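Local coordinates for SET3, superantigen-like protein (Staphylococcus aureus, PDB 1M4V), which has the two-domain superantigen fold and, as a pathogenicity-island exotoxin-like protein, probably acts on the host immune system, its precise role being unsettled, at residues A[131-136]-A[192-197]. Residues are numbered along the deposited sequence; the frame is centred on the assembly and turned at random.
Sequences YKEEVS and DGRNIE. Unlike the reference sequence in segment 131-136: Val135 (reference Ile).
Glu133 and Gly193 join the two segments through the backbone. Gly193 N donates to Glu133 O at 2.9 Å, from well above the carbonyl plane. Glu133 O also accepts a hydrogen bond from a water, which donates weakly to Asp192 OD2, and it meets the CA-H of Asp192. Next to it in the register, Glu134 and Asp192 form a non-hydrogen-bonded antiparallel pair. It belongs to the small two-strand sheet of 134-136 and 190-192 in the beta-grasp domain.

Next to the bond from Gly193 to Glu133, the side chains of Glu133, Arg194 and Asp192 form a salt-bridge network. Arg194 grips the Asp192 carboxylate side-on, through NE and NH2. Arg194 NE reaches Asp192 OD1 at 2.8 Å, almost straight (176°) and in the guanidinium plane, on the syn lone pair. Arg194 NH2 meets Asp192 OD2 at 2.8 Å, tilted from both planes. Asp192 CG lies anti to its backbone N (chi1 -174°), which also brings OD1 to Arg194 N and closes an Asx turn. Glu133 runs alongside Arg194 with its chain extended. Its CB sits over one guanidinium face, 3.7 Å from Arg194 NH2, and its carboxylate stacks on the guanidinium, the planes 21° apart. Glu133 OE2 is 3.9 Å from Arg194 NH1, a long salt bridge of charges alone. The same OE2 is hydrogen-bonded by Tyr102 OH and Gly100 N, and OE1 by Gln99 N.

The apolar contact lies around Val135. Its CG1 rests 3.8 Å from Gly193 CA and touches Ile196 CD1 more loosely. Leu140 of helix 137-152 packs against both Val135 and Ile196.

The turn is held from within by Asp192, and to segment 131-136 by the Gly193 N bond. The Glu133 carboxylate is set by its outside hydrogen bonds. Arg194 adds a stacked charge contact, and would probably help balance the two carboxylates.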
loop_
_atom_site.group_PDB
_atom_site.type_symbol
_atom_site.label_atom_id
_atom_site.label_comp_id
_atom_site.label_asym_id
_atom_site.label_seq_id
_atom_site.Cartn_x
_atom_site.Cartn_y
_atom_site.Cartn_z
ATOM N N TYR A 131 8.547 2.151 -10.202
ATOM C CA TYR A 131 9.942 1.789 -10.401
ATOM C C TYR A 131 10.203 0.305 -10.168
ATOM O O TYR A 131 11.304 -0.182 -10.432
ATOM C CB TYR A 131 10.812 2.611 -9.452
ATOM C CG TYR A 131 10.675 4.099 -9.658
ATOM C CD1 TYR A 131 11.416 4.754 -10.641
ATOM C CD2 TYR A 131 9.776 4.848 -8.897
ATOM C CE1 TYR A 131 11.264 6.120 -10.866
ATOM C CE2 TYR A 131 9.615 6.216 -9.111
ATOM C CZ TYR A 131 10.363 6.844 -10.099
ATOM O OH TYR A 131 10.204 8.187 -10.326
ATOM N N LYS A 132 9.190 -0.409 -9.685
ATOM C CA LYS A 132 9.324 -1.831 -9.381
ATOM C C LYS A 132 8.482 -2.787 -10.231
ATOM O O LYS A 132 7.331 -2.505 -10.549
ATOM C CB LYS A 132 9.009 -2.059 -7.897
ATOM C CG LYS A 132 10.130 -1.613 -6.956
ATOM C CD LYS A 132 9.682 -1.513 -5.496
ATOM C CE LYS A 132 8.973 -2.772 -5.003
ATOM N NZ LYS A 132 9.753 -4.008 -5.265
ATOM N N GLU A 133 9.072 -3.929 -10.577
ATOM C CA GLU A 133 8.393 -4.953 -11.362
ATOM C C GLU A 133 7.255 -5.541 -10.538
ATOM O O GLU A 133 6.225 -5.953 -11.084
ATOM C CB GLU A 133 9.386 -6.053 -11.753
ATOM C CG GLU A 133 10.606 -5.509 -12.476
ATOM C CD GLU A 133 11.615 -6.581 -12.840
ATOM O OE1 GLU A 133 11.768 -7.546 -12.058
ATOM O OE2 GLU A 133 12.271 -6.446 -13.899
ATOM N N GLU A 134 7.458 -5.591 -9.222
ATOM C CA GLU A 134 6.450 -6.096 -8.294
ATOM C C GLU A 134 6.121 -5.021 -7.278
ATOM O O GLU A 134 7.009 -4.508 -6.602
ATOM C CB GLU A 134 6.943 -7.327 -7.535
ATOM C CG GLU A 134 7.005 -8.591 -8.358
ATOM C CD GLU A 134 6.994 -9.841 -7.498
ATOM O OE1 GLU A 134 6.888 -9.719 -6.259
ATOM O OE2 GLU A 134 7.085 -10.946 -8.066
ATOM N N VAL A 135 4.840 -4.692 -7.163
ATOM C CA VAL A 135 4.405 -3.676 -6.218
ATOM C C VAL A 135 3.233 -4.217 -5.415
ATOM O O VAL A 135 2.314 -4.819 -5.972
ATOM C CB VAL A 135 3.988 -2.375 -6.955
ATOM C CG1 VAL A 135 2.909 -2.672 -7.975
ATOM C CG2 VAL A 135 3.506 -1.333 -5.947
ATOM N N SER A 136 3.279 -4.029 -4.099
ATOM C CA SER A 136 2.207 -4.507 -3.241
ATOM C C SER A 136 1.073 -3.494 -3.223
ATOM O O SER A 136 1.304 -2.287 -3.350
ATOM C CB SER A 136 2.713 -4.732 -1.807
ATOM O OG SER A 136 3.080 -3.507 -1.176
ATOM N N ASP A 192 2.001 -6.743 -10.849
ATOM C CA ASP A 192 3.159 -6.367 -11.645
ATOM C C ASP A 192 3.001 -4.866 -11.877
ATOM O O ASP A 192 1.991 -4.420 -12.424
ATOM C CB ASP A 192 3.156 -7.110 -12.982
ATOM C CG ASP A 192 4.412 -6.865 -13.786
ATOM O OD1 ASP A 192 4.865 -5.704 -13.843
ATOM O OD2 ASP A 192 4.943 -7.835 -14.369
ATOM N N GLY A 193 3.994 -4.094 -11.451
ATOM C CA GLY A 193 3.932 -2.650 -11.604
ATOM C C GLY A 193 3.719 -2.195 -13.035
ATOM O O GLY A 193 3.160 -1.126 -13.279
ATOM N N ARG A 194 4.159 -3.012 -13.985
ATOM C CA ARG A 194 4.021 -2.679 -15.400
ATOM C C ARG A 194 2.606 -2.909 -15.937
ATOM O O ARG A 194 2.278 -2.480 -17.044
ATOM C CB ARG A 194 5.021 -3.505 -16.212
ATOM C CG ARG A 194 6.469 -3.187 -15.867
ATOM C CD ARG A 194 7.405 -4.318 -16.264
ATOM N NE ARG A 194 7.164 -5.517 -15.467
ATOM C CZ ARG A 194 7.984 -6.561 -15.424
ATOM N NH1 ARG A 194 9.105 -6.557 -16.135
ATOM N NH2 ARG A 194 7.691 -7.604 -14.666
ATOM N N ASN A 195 1.765 -3.575 -15.153
ATOM C CA ASN A 195 0.405 -3.854 -15.602
ATOM C C ASN A 195 -0.660 -2.868 -15.123
ATOM O O ASN A 195 -1.851 -3.074 -15.362
ATOM C CB ASN A 195 0.001 -5.280 -15.219
ATOM C CG ASN A 195 0.800 -6.330 -15.970
ATOM O OD1 ASN A 195 1.209 -6.113 -17.108
ATOM N ND2 ASN A 195 1.004 -7.480 -15.343
ATOM N N ILE A 196 -0.237 -1.806 -14.446
ATOM C CA ILE A 196 -1.177 -0.794 -13.981
ATOM C C ILE A 196 -1.464 0.118 -15.168
ATOM O O ILE A 196 -0.551 0.682 -15.768
ATOM C CB ILE A 196 -0.590 0.048 -12.824
ATOM C CG1 ILE A 196 -0.314 -0.853 -11.616
ATOM C CG2 ILE A 196 -1.567 1.164 -12.452
ATOM C CD1 ILE A 196 0.464 -0.179 -10.500
ATOM N N GLU A 197 -2.735 0.245 -15.520
ATOM C CA GLU A 197 -3.117 1.081 -16.649
ATOM C C GLU A 197 -3.359 2.525 -16.230
ATOM O O GLU A 197 -2.835 3.466 -16.842
ATOM C CB GLU A 197 -4.390 0.531 -17.298
ATOM C CG GLU A 197 -4.971 1.412 -18.399
ATOM C CD GLU A 197 -3.993 1.651 -19.534
ATOM O OE1 GLU A 197 -3.101 0.803 -19.738
ATOM O OE2 GLU A 197 -4.128 2.679 -20.234
HETATM O O HOH W 1 6.335 -8.721 -11.992
#